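Local coordinates for protein ATPase associated with various cellular activities, AAA_5 (Staphylothermus marinus, PDB 6N0S) that probably hydrolyses ATP as the McrB subunit of a restriction system and whose N-terminal EVE-like domain, the piece described here, probably binds nucleic acid, at residues Y12-N17 and Y165-R170; Y47-F52 and S77-E82; K56-I61 and K71-E76. All blocks are in the same frame, centred on the assembly; numbering follows the deposited sequence.

Contact 1 of 3, residues Y12-N17 and Y165-R170; sequences YWVEIN and YLVPIR
Trp13 lays its indole over Pro168, whose CB sits 3.9 Å from the centroid of the Trp13 six-membered ring and only 5° from the ring normal, a CH-pi contact over the face. The pair belongs to the antiparallel meeting of strands 12-17 and 166-169, at one margin of the mixed sheet in this EVE-like, PUA-related domain. Backbone bonds join the strands, with Val14 and Val167 forming a hydrogen-bonded pair in which Val14 N reaches Val167 O at 2.7 Å. On the same face as Trp13, Leu166 CD2 approaches Glu15 CB at 3.9 Å. On the other face aliphatic groups meet: Val14 CG2 touches Ile169 CG2 at 3.8 Å, the two side chains at about a right angle, while Ile16 CD1 rests on both methyls of Val167. At the far end Glu15 and Tyr165 run side by side, carboxylate and ring planes turned 52° apart. Glu15 CG stands opposite its backbone N (chi1 -177°), which carries the carboxylate along the Tyr165 ring. Trp32 N also bonds Tyr165 OH, and His59 ND1 bonds Glu15 OE1. That same OE1 is met from above the carboxylate plane by Asn17 ND2, whereas Glu15 OE2 takes the Tyr165 OH bond at 2.7 Å through its anti lone pair, the one turned away from OE1.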
loop_
_atom_site.group_PDB
_atom_site.type_symbol
_atom_site.label_atom_id
_atom_site.label_comp_id
_atom_site.label_asym_id
_atom_site.label_seq_id
_atom_site.Cartn_x
_atom_site.Cartn_y
_atom_site.Cartn_z
ATOM N N TYR A 12 -0.153 5.814 -11.319
ATOM C CA TYR A 12 0.992 5.313 -10.575
ATOM C C TYR A 12 0.899 5.833 -9.154
ATOM O O TYR A 12 0.795 7.048 -8.955
ATOM C CB TYR A 12 2.285 5.767 -11.234
ATOM C CG TYR A 12 2.286 5.398 -12.703
ATOM C CD1 TYR A 12 2.578 4.094 -13.105
ATOM C CD2 TYR A 12 1.956 6.335 -13.677
ATOM C CE1 TYR A 12 2.565 3.740 -14.434
ATOM C CE2 TYR A 12 1.945 5.994 -15.020
ATOM C CZ TYR A 12 2.245 4.701 -15.390
ATOM O OH TYR A 12 2.228 4.358 -16.710
ATOM N N TRP A 13 0.894 4.903 -8.173
ATOM C CA TRP A 13 0.815 5.229 -6.750
ATOM C C TRP A 13 1.908 4.476 -6.016
ATOM O O TRP A 13 2.396 3.436 -6.490
ATOM C CB TRP A 13 -0.569 4.881 -6.140
ATOM C CG TRP A 13 -1.672 5.761 -6.634
ATOM C CD1 TRP A 13 -2.191 5.795 -7.881
ATOM C CD2 TRP A 13 -2.375 6.765 -5.876
ATOM N NE1 TRP A 13 -3.181 6.755 -7.951
ATOM C CE2 TRP A 13 -3.309 7.357 -6.727
ATOM C CE3 TRP A 13 -2.308 7.193 -4.553
ATOM C CZ2 TRP A 13 -4.166 8.377 -6.297
ATOM C CZ3 TRP A 13 -3.153 8.153 -4.125
ATOM C CH2 TRP A 13 -4.064 8.763 -4.993
ATOM N N VAL A 14 2.313 5.027 -4.866
ATOM C CA VAL A 14 3.263 4.388 -3.946
ATOM C C VAL A 14 2.544 4.023 -2.657
ATOM O O VAL A 14 1.810 4.835 -2.098
ATOM C CB VAL A 14 4.458 5.296 -3.628
ATOM C CG1 VAL A 14 5.335 4.697 -2.519
ATOM C CG2 VAL A 14 5.312 5.531 -4.876
ATOM N N GLU A 15 2.752 2.811 -2.197
ATOM C CA GLU A 15 2.315 2.377 -0.876
ATOM C C GLU A 15 3.484 2.566 0.088
ATOM O O GLU A 15 4.567 1.996 -0.122
ATOM C CB GLU A 15 1.878 0.905 -0.899
ATOM C CG GLU A 15 1.335 0.402 0.449
ATOM C CD GLU A 15 1.346 -1.119 0.645
ATOM O OE1 GLU A 15 2.304 -1.797 0.233
ATOM O OE2 GLU A 15 0.375 -1.637 1.229
ATOM N N ILE A 16 3.251 3.319 1.162
ATOM C CA ILE A 16 4.263 3.622 2.167
ATOM C C ILE A 16 4.062 2.719 3.395
ATOM O O ILE A 16 2.993 2.723 4.014
ATOM C CB ILE A 16 4.208 5.108 2.537
ATOM C CG1 ILE A 16 4.501 5.948 1.292
ATOM C CG2 ILE A 16 5.252 5.422 3.613
ATOM C CD1 ILE A 16 4.049 7.289 1.418
ATOM N N ASN A 17 5.074 1.925 3.720
ATOM C CA ASN A 17 5.090 1.004 4.867
ATOM C C ASN A 17 6.118 1.561 5.860
ATOM O O ASN A 17 7.318 1.314 5.742
ATOM C CB ASN A 17 5.430 -0.402 4.406
ATOM C CG ASN A 17 4.393 -0.970 3.438
ATOM O OD1 ASN A 17 3.392 -1.518 3.861
ATOM N ND2 ASN A 17 4.637 -0.827 2.130
ATOM N N TYR A 165 -0.221 6.895 3.637
ATOM C CA TYR A 165 -0.169 5.481 3.304
ATOM C C TYR A 165 -0.080 5.253 1.800
ATOM O O TYR A 165 0.738 4.457 1.346
ATOM C CB TYR A 165 -1.402 4.746 3.892
ATOM C CG TYR A 165 -1.526 3.287 3.455
ATOM C CD1 TYR A 165 -0.471 2.400 3.577
ATOM C CD2 TYR A 165 -2.711 2.814 2.908
ATOM C CE1 TYR A 165 -0.594 1.097 3.165
ATOM C CE2 TYR A 165 -2.834 1.522 2.487
ATOM C CZ TYR A 165 -1.775 0.664 2.622
ATOM O OH TYR A 165 -1.890 -0.633 2.197
ATOM N N LEU A 166 -0.892 5.934 1.006
ATOM C CA LEU A 166 -0.840 5.843 -0.449
ATOM C C LEU A 166 -0.648 7.227 -1.044
ATOM O O LEU A 166 -1.407 8.145 -0.719
ATOM C CB LEU A 166 -2.115 5.229 -1.000
ATOM C CG LEU A 166 -2.399 3.825 -0.512
ATOM C CD1 LEU A 166 -3.861 3.407 -0.780
ATOM C CD2 LEU A 166 -1.426 2.901 -1.200
ATOM N N VAL A 167 0.369 7.383 -1.892
ATOM C CA VAL A 167 0.590 8.679 -2.528
ATOM C C VAL A 167 0.707 8.519 -4.041
ATOM O O VAL A 167 1.261 7.517 -4.526
ATOM C CB VAL A 167 1.839 9.376 -1.956
ATOM C CG1 VAL A 167 1.624 9.737 -0.461
ATOM C CG2 VAL A 167 3.061 8.484 -2.121
ATOM N N PRO A 168 0.213 9.488 -4.801
ATOM C CA PRO A 168 0.324 9.466 -6.258
ATOM C C PRO A 168 1.708 9.910 -6.684
ATOM O O PRO A 168 2.313 10.766 -6.043
ATOM C CB PRO A 168 -0.740 10.501 -6.679
ATOM C CG PRO A 168 -0.650 11.507 -5.611
ATOM C CD PRO A 168 -0.359 10.764 -4.334
ATOM N N ILE A 169 2.204 9.333 -7.787
ATOM C CA ILE A 169 3.427 9.817 -8.426
ATOM C C ILE A 169 3.208 9.998 -9.933
ATOM O O ILE A 169 2.280 9.456 -10.543
ATOM C CB ILE A 169 4.660 8.886 -8.155
ATOM C CG1 ILE A 169 4.434 7.479 -8.701
ATOM C CG2 ILE A 169 4.949 8.830 -6.679
ATOM C CD1 ILE A 169 5.723 6.504 -8.668
ATOM N N ARG A 170 4.072 10.768 -10.533
ATOM C CA ARG A 170 3.896 11.053 -11.955
ATOM C C ARG A 170 4.364 9.873 -12.804
ATOM O O ARG A 170 5.122 9.022 -12.323
ATOM C CB ARG A 170 4.694 12.280 -12.330
ATOM C CG ARG A 170 4.289 13.544 -11.552
ATOM C CD ARG A 170 5.290 14.682 -11.825
ATOM N NE ARG A 170 6.563 14.351 -11.182
ATOM C CZ ARG A 170 7.735 14.934 -11.438
ATOM N NH1 ARG A 170 7.818 15.917 -12.341
ATOM N NH2 ARG A 170 8.824 14.525 -10.771
#

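Contact 2 of 3, residues Y47-F52 and S77-E82; sequences YSLEKF and SVLSKE
The peptide plane joining Ser80 to Lys81 carries Leu49 over one of its faces: the methyl Leu49 CD1 hangs above that plane, 3.8 Å from Lys81 N. Toward the preceding peptide the same methyl comes in obliquely, well out of the carbonyl plane, with Leu49 CD1 3.5 Å from Leu79 O. Among the side chains of 47-52, the Tyr47 ring has Lys51 CG over one face, one helical turn further on. The contact packs the last turns of helix 39-52 against the end of strand 72-80, where the chain leaves the sheet of the EVE-like domain. It illustrates how a single leucine and a single lysine can join a helix to a strand end. Leu49 turns toward the strand, and with CG trans to the amide nitrogen (chi1 176°) it extends a methyl to the backbone of 79-81; Leu79 CG is a looser neighbour, 4.5 Å from Leu49 CD1. Lys81 reaches back the other way. Its chain bends at chi3 (-68°), bringing Lys81 CE to 3.6 Å from Leu49 O and letting Lys81 NZ bond Glu50 O at 3.2 Å. The ammonium meets that carbonyl from the side, at a C=O...N angle of 116° and a little out of its plane. Beyond the two segments, the backbone of Lys81 bonds that of Gly53, just past the helix, and Ser80 OG is held by Asn83 N. Because Lys81 bonds a main-chain oxygen in the final turn, while the Glu50 carboxylate stays 6.4 Å from Lys81 NZ at OE1, its charge probably steadies the negative end of the helix dipole without forming a salt bridge to Glu50.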
loop_
_atom_site.group_PDB
_atom_site.type_symbol
_atom_site.label_atom_id
_atom_site.label_comp_id
_atom_site.label_asym_id
_atom_site.label_seq_id
_atom_site.Cartn_x
_atom_site.Cartn_y
_atom_site.Cartn_z
ATOM N N TYR A 47 -10.828 6.739 -7.473
ATOM C CA TYR A 47 -11.164 7.488 -8.678
ATOM C C TYR A 47 -10.140 7.239 -9.783
ATOM O O TYR A 47 -10.499 7.173 -10.970
ATOM C CB TYR A 47 -11.266 8.976 -8.340
ATOM C CG TYR A 47 -11.606 9.860 -9.516
ATOM C CD1 TYR A 47 -12.857 9.804 -10.121
ATOM C CD2 TYR A 47 -10.676 10.749 -10.024
ATOM C CE1 TYR A 47 -13.173 10.623 -11.209
ATOM C CE2 TYR A 47 -10.972 11.566 -11.102
ATOM C CZ TYR A 47 -12.226 11.499 -11.693
ATOM O OH TYR A 47 -12.498 12.311 -12.768
ATOM N N SER A 48 -8.869 7.067 -9.411
ATOM C CA SER A 48 -7.848 6.738 -10.396
ATOM C C SER A 48 -8.126 5.381 -11.032
ATOM O O SER A 48 -7.955 5.200 -12.244
ATOM C CB SER A 48 -6.459 6.732 -9.742
ATOM O OG SER A 48 -6.067 8.032 -9.264
ATOM N N LEU A 49 -8.498 4.397 -10.218
ATOM C CA LEU A 49 -8.781 3.073 -10.752
ATOM C C LEU A 49 -9.928 3.131 -11.742
ATOM O O LEU A 49 -9.889 2.474 -12.792
ATOM C CB LEU A 49 -9.119 2.106 -9.623
ATOM C CG LEU A 49 -9.520 0.716 -10.086
ATOM C CD1 LEU A 49 -8.353 0.077 -10.780
ATOM C CD2 LEU A 49 -9.966 -0.121 -8.935
ATOM N N GLU A 50 -10.966 3.909 -11.407
ATOM C CA GLU A 50 -12.137 4.032 -12.269
ATOM C C GLU A 50 -11.753 4.599 -13.626
ATOM O O GLU A 50 -12.191 4.099 -14.665
ATOM C CB GLU A 50 -13.190 4.917 -11.587
ATOM C CG GLU A 50 -14.563 4.977 -12.269
ATOM C CD GLU A 50 -15.256 6.359 -12.150
ATOM O OE1 GLU A 50 -15.697 6.915 -13.189
ATOM O OE2 GLU A 50 -15.353 6.886 -11.017
ATOM N N LYS A 51 -10.915 5.630 -13.643
ATOM C CA LYS A 51 -10.531 6.228 -14.909
ATOM C C LYS A 51 -9.454 5.425 -15.647
ATOM O O LYS A 51 -9.475 5.383 -16.877
ATOM C CB LYS A 51 -10.067 7.671 -14.692
ATOM C CG LYS A 51 -11.163 8.607 -14.169
ATOM C CD LYS A 51 -12.465 8.460 -14.976
ATOM C CE LYS A 51 -13.196 9.759 -15.171
ATOM N NZ LYS A 51 -14.271 9.588 -16.201
ATOM N N PHE A 52 -8.520 4.768 -14.954
ATOM C CA PHE A 52 -7.424 4.115 -15.663
ATOM C C PHE A 52 -7.591 2.609 -15.833
ATOM O O PHE A 52 -6.864 2.018 -16.636
ATOM C CB PHE A 52 -6.103 4.392 -14.953
ATOM C CG PHE A 52 -5.678 5.817 -15.006
ATOM C CD1 PHE A 52 -5.129 6.344 -16.151
ATOM C CD2 PHE A 52 -5.816 6.625 -13.897
ATOM C CE1 PHE A 52 -4.723 7.662 -16.200
ATOM C CE2 PHE A 52 -5.420 7.919 -13.925
ATOM C CZ PHE A 52 -4.871 8.459 -15.093
ATOM N N SER A 77 3.509 -3.860 -8.104
ATOM C CA SER A 77 2.387 -4.739 -8.380
ATOM C C SER A 77 1.349 -3.971 -9.178
ATOM O O SER A 77 1.542 -2.802 -9.522
ATOM C CB SER A 77 1.775 -5.288 -7.090
ATOM O OG SER A 77 1.292 -4.221 -6.325
ATOM N N VAL A 78 0.203 -4.607 -9.392
ATOM C CA VAL A 78 -0.853 -4.088 -10.252
ATOM C C VAL A 78 -2.163 -4.130 -9.476
ATOM O O VAL A 78 -2.476 -5.126 -8.815
ATOM C CB VAL A 78 -0.963 -4.902 -11.565
ATOM C CG1 VAL A 78 -2.115 -4.427 -12.403
ATOM C CG2 VAL A 78 0.314 -4.778 -12.380
ATOM N N LEU A 79 -2.909 -3.038 -9.533
ATOM C CA LEU A 79 -4.230 -2.932 -8.926
ATOM C C LEU A 79 -5.251 -2.791 -10.055
ATOM O O LEU A 79 -5.351 -1.726 -10.673
ATOM C CB LEU A 79 -4.264 -1.734 -7.975
ATOM C CG LEU A 79 -5.624 -1.246 -7.487
ATOM C CD1 LEU A 79 -6.389 -2.321 -6.963
ATOM C CD2 LEU A 79 -5.465 -0.186 -6.396
ATOM N N SER A 80 -6.017 -3.850 -10.306
ATOM C CA SER A 80 -6.866 -3.950 -11.489
ATOM C C SER A 80 -8.330 -4.027 -11.094
ATOM O O SER A 80 -8.677 -4.580 -10.051
ATOM C CB SER A 80 -6.533 -5.183 -12.325
ATOM O OG SER A 80 -7.133 -6.340 -11.756
ATOM N N LYS A 81 -9.191 -3.465 -11.949
ATOM C CA LYS A 81 -10.621 -3.495 -11.686
ATOM C C LYS A 81 -11.156 -4.915 -11.714
ATOM O O LYS A 81 -12.049 -5.259 -10.929
ATOM C CB LYS A 81 -11.351 -2.606 -12.704
ATOM C CG LYS A 81 -12.670 -2.006 -12.184
ATOM C CD LYS A 81 -13.336 -1.080 -13.212
ATOM C CE LYS A 81 -12.547 0.212 -13.476
ATOM N NZ LYS A 81 -13.268 1.094 -14.459
ATOM N N GLU A 82 -10.595 -5.751 -12.592
ATOM C CA GLU A 82 -10.968 -7.157 -12.666
ATOM C C GLU A 82 -10.731 -7.880 -11.339
ATOM O O GLU A 82 -11.551 -8.706 -10.918
ATOM C CB GLU A 82 -10.178 -7.810 -13.801
ATOM C CG GLU A 82 -10.273 -9.315 -13.879
ATOM C CD GLU A 82 -8.913 -9.957 -14.122
ATOM O OE1 GLU A 82 -8.265 -9.628 -15.145
ATOM O OE2 GLU A 82 -8.478 -10.773 -13.280
#

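Contact 3 of 3, residues K56-I61 and K71-E76; sequences KIIHYI and KTFIGE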
loop_
_atom_site.group_PDB
_atom_site.type_symbol
_atom_site.label_atom_id
_atom_site.label_comp_id
_atom_site.label_asym_id
_atom_site.label_seq_id
_atom_site.Cartn_x
_atom_site.Cartn_y
_atom_site.Cartn_z
ATOM N N LYS A 56 -0.502 0.936 -11.436
ATOM C CA LYS A 56 0.776 0.360 -11.036
ATOM C C LYS A 56 1.168 0.876 -9.645
ATOM O O LYS A 56 1.203 2.094 -9.412
ATOM C CB LYS A 56 1.880 0.714 -12.036
ATOM C CG LYS A 56 1.563 0.446 -13.478
ATOM C CD LYS A 56 1.739 -1.000 -13.866
ATOM C CE LYS A 56 0.504 -1.540 -14.617
ATOM N NZ LYS A 56 0.207 -0.833 -15.887
ATOM N N ILE A 57 1.478 -0.042 -8.731
ATOM C CA ILE A 57 1.790 0.284 -7.344
ATOM C C ILE A 57 3.245 -0.046 -7.082
ATOM O O ILE A 57 3.678 -1.197 -7.253
ATOM C CB ILE A 57 0.883 -0.483 -6.371
ATOM C CG1 ILE A 57 -0.585 -0.321 -6.747
ATOM C CG2 ILE A 57 1.153 -0.054 -4.918
ATOM C CD1 ILE A 57 -1.129 1.043 -6.688
ATOM N N ILE A 58 4.003 0.937 -6.679
ATOM C CA ILE A 58 5.349 0.707 -6.170
ATOM C C ILE A 58 5.303 0.680 -4.649
ATOM O O ILE A 58 4.653 1.518 -4.017
ATOM C CB ILE A 58 6.312 1.780 -6.681
ATOM C CG1 ILE A 58 6.444 1.679 -8.209
ATOM C CG2 ILE A 58 7.637 1.612 -6.019
ATOM C CD1 ILE A 58 7.387 2.758 -8.763
ATOM N N HIS A 59 6.006 -0.278 -4.056
ATOM C CA HIS A 59 5.968 -0.534 -2.615
ATOM C C HIS A 59 7.232 0.017 -1.963
ATOM O O HIS A 59 8.355 -0.360 -2.331
ATOM C CB HIS A 59 5.801 -2.035 -2.340
ATOM C CG HIS A 59 4.514 -2.584 -2.884
ATOM N ND1 HIS A 59 3.326 -2.507 -2.192
ATOM C CD2 HIS A 59 4.218 -3.161 -4.075
ATOM C CE1 HIS A 59 2.355 -3.031 -2.925
ATOM N NE2 HIS A 59 2.870 -3.421 -4.080
ATOM N N TYR A 60 7.040 0.921 -1.014
ATOM C CA TYR A 60 8.120 1.604 -0.313
ATOM C C TYR A 60 8.124 1.192 1.155
ATOM O O TYR A 60 7.064 1.036 1.777
ATOM C CB TYR A 60 7.926 3.135 -0.433
ATOM C CG TYR A 60 8.853 3.964 0.425
ATOM C CD1 TYR A 60 10.134 4.269 0.001
ATOM C CD2 TYR A 60 8.440 4.454 1.645
ATOM C CE1 TYR A 60 10.977 5.039 0.766
ATOM C CE2 TYR A 60 9.274 5.228 2.419
ATOM C CZ TYR A 60 10.548 5.501 1.981
ATOM O OH TYR A 60 11.390 6.254 2.756
ATOM N N ILE A 61 9.323 1.104 1.717
ATOM C CA ILE A 61 9.551 0.671 3.079
ATOM C C ILE A 61 10.238 1.817 3.800
ATOM O O ILE A 61 11.303 2.262 3.369
ATOM C CB ILE A 61 10.437 -0.591 3.101
ATOM C CG1 ILE A 61 9.872 -1.666 2.174
ATOM C CG2 ILE A 61 10.569 -1.113 4.460
ATOM C CD1 ILE A 61 8.534 -2.232 2.563
ATOM N N LYS A 71 13.999 2.674 3.950
ATOM C CA LYS A 71 14.085 3.716 2.928
ATOM C C LYS A 71 14.485 3.134 1.573
ATOM O O LYS A 71 15.485 3.521 0.972
ATOM C CB LYS A 71 15.064 4.813 3.349
ATOM C CG LYS A 71 14.556 5.711 4.468
ATOM C CD LYS A 71 15.589 6.759 4.863
ATOM C CE LYS A 71 14.927 8.070 5.250
ATOM N NZ LYS A 71 14.196 8.627 4.084
ATOM N N THR A 72 13.670 2.197 1.084
ATOM C CA THR A 72 13.914 1.622 -0.234
ATOM C C THR A 72 12.586 1.255 -0.871
ATOM O O THR A 72 11.598 0.966 -0.187
ATOM C CB THR A 72 14.859 0.381 -0.174
ATOM O OG1 THR A 72 14.107 -0.816 0.004
ATOM C CG2 THR A 72 15.801 0.499 0.982
ATOM N N PHE A 73 12.572 1.296 -2.197
ATOM C CA PHE A 73 11.462 0.775 -2.969
ATOM C C PHE A 73 11.811 -0.668 -3.297
ATOM O O PHE A 73 12.844 -0.924 -3.919
ATOM C CB PHE A 73 11.237 1.613 -4.229
ATOM C CG PHE A 73 11.017 3.066 -3.938
ATOM C CD1 PHE A 73 12.087 3.924 -3.825
ATOM C CD2 PHE A 73 9.753 3.558 -3.754
ATOM C CE1 PHE A 73 11.908 5.268 -3.541
ATOM C CE2 PHE A 73 9.551 4.929 -3.474
ATOM C CZ PHE A 73 10.631 5.759 -3.346
ATOM N N ILE A 74 10.964 -1.605 -2.893
ATOM C CA ILE A 74 11.340 -3.011 -2.982
ATOM C C ILE A 74 10.698 -3.758 -4.152
ATOM O O ILE A 74 11.200 -4.818 -4.541
ATOM C CB ILE A 74 11.050 -3.762 -1.658
ATOM C CG1 ILE A 74 9.548 -3.791 -1.339
ATOM C CG2 ILE A 74 11.906 -3.175 -0.509
ATOM C CD1 ILE A 74 9.235 -4.775 -0.189
ATOM N N GLY A 75 9.606 -3.258 -4.706
ATOM C CA GLY A 75 8.964 -3.970 -5.796
ATOM C C GLY A 75 7.725 -3.238 -6.243
ATOM O O GLY A 75 7.406 -2.153 -5.734
ATOM N N GLU A 76 7.009 -3.853 -7.182
ATOM C CA GLU A 76 5.789 -3.238 -7.673
ATOM C C GLU A 76 4.760 -4.295 -8.016
ATOM O O GLU A 76 5.077 -5.470 -8.161
ATOM C CB GLU A 76 6.078 -2.337 -8.882
ATOM C CG GLU A 76 6.843 -2.986 -10.022
ATOM C CD GLU A 76 6.947 -2.044 -11.206
ATOM O OE1 GLU A 76 5.963 -1.989 -11.987
ATOM O OE2 GLU A 76 7.979 -1.338 -11.300
#
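A beta hairpin is formed here by strands 54-61 and 72-80, and a G1 beta bulge marks the start of its returning strand, where Lys71 and Thr72 both face Ile61. Lys71 takes the left-handed backbone conformation usual at this position of such a bulge. Thr72 O accepts from Ile61 N at 3.0 Å; further along, Ile74 N bonds His59 O and His59 N bonds Gly75 O. On one face of the hairpin lie Ile58, Tyr60 and Phe73. Tyr60 CD1 stands 3.6 Å above the Phe73 ring, toward its rim, the planes inclined at 51°. Trans placement of CG relative to the amide nitrogen (chi1 171°) aims the phenol along Lys71, whose CG lies 3.6 Å from Tyr60 OH. Nearer the other end, Ile58 CG2 touches Phe73 CD2 at 3.7 Å. Replacing Tyr60 by an alanine would probably open a gap over the Phe73 ring, leave that ring freer to turn, and take the phenol hydroxyl away from Lys71 CG. The opposite face has Ile61 and Ile74 crossing at about a right angle, Ile61 CG1 to Ile74 CG2 3.7 Å, and Ile57 CG2 lying over the His59 ring. Glu76 sends its carboxylate out of the hairpin to Tyr174 and His178 of helix 171-178 and to Tyr143 of strand 138-148. That helix packs on the face of Ile58 and Phe73 through Ile177, while strands 12-17 and 138-148 flank the hairpin in the sheet.

Along the chain the contacts nest: contact 3 closes a short hairpin inside contact 2, which in turn lies inside the long loop closed by contact 1. All three reach the mixed sheet, whose order runs 138-148, 72-80, 54-61, 12-17, 166-169. Contacts 1 and 3 are adjacent in it, their centres about 9 Å apart, and the main chains of Glu15 and Tyr60 join them. Contact 2 extends the hairpin's second strand to helix 39-52, with its centre about 13 Å from that of contact 1 and 17 Å from that of contact 3. His59, bonded to both Glu15 and Ser77, ties three neighbouring strands. Contact 1 brings the C-terminal strand 166-169 alongside strand 12-17, near the N-terminus.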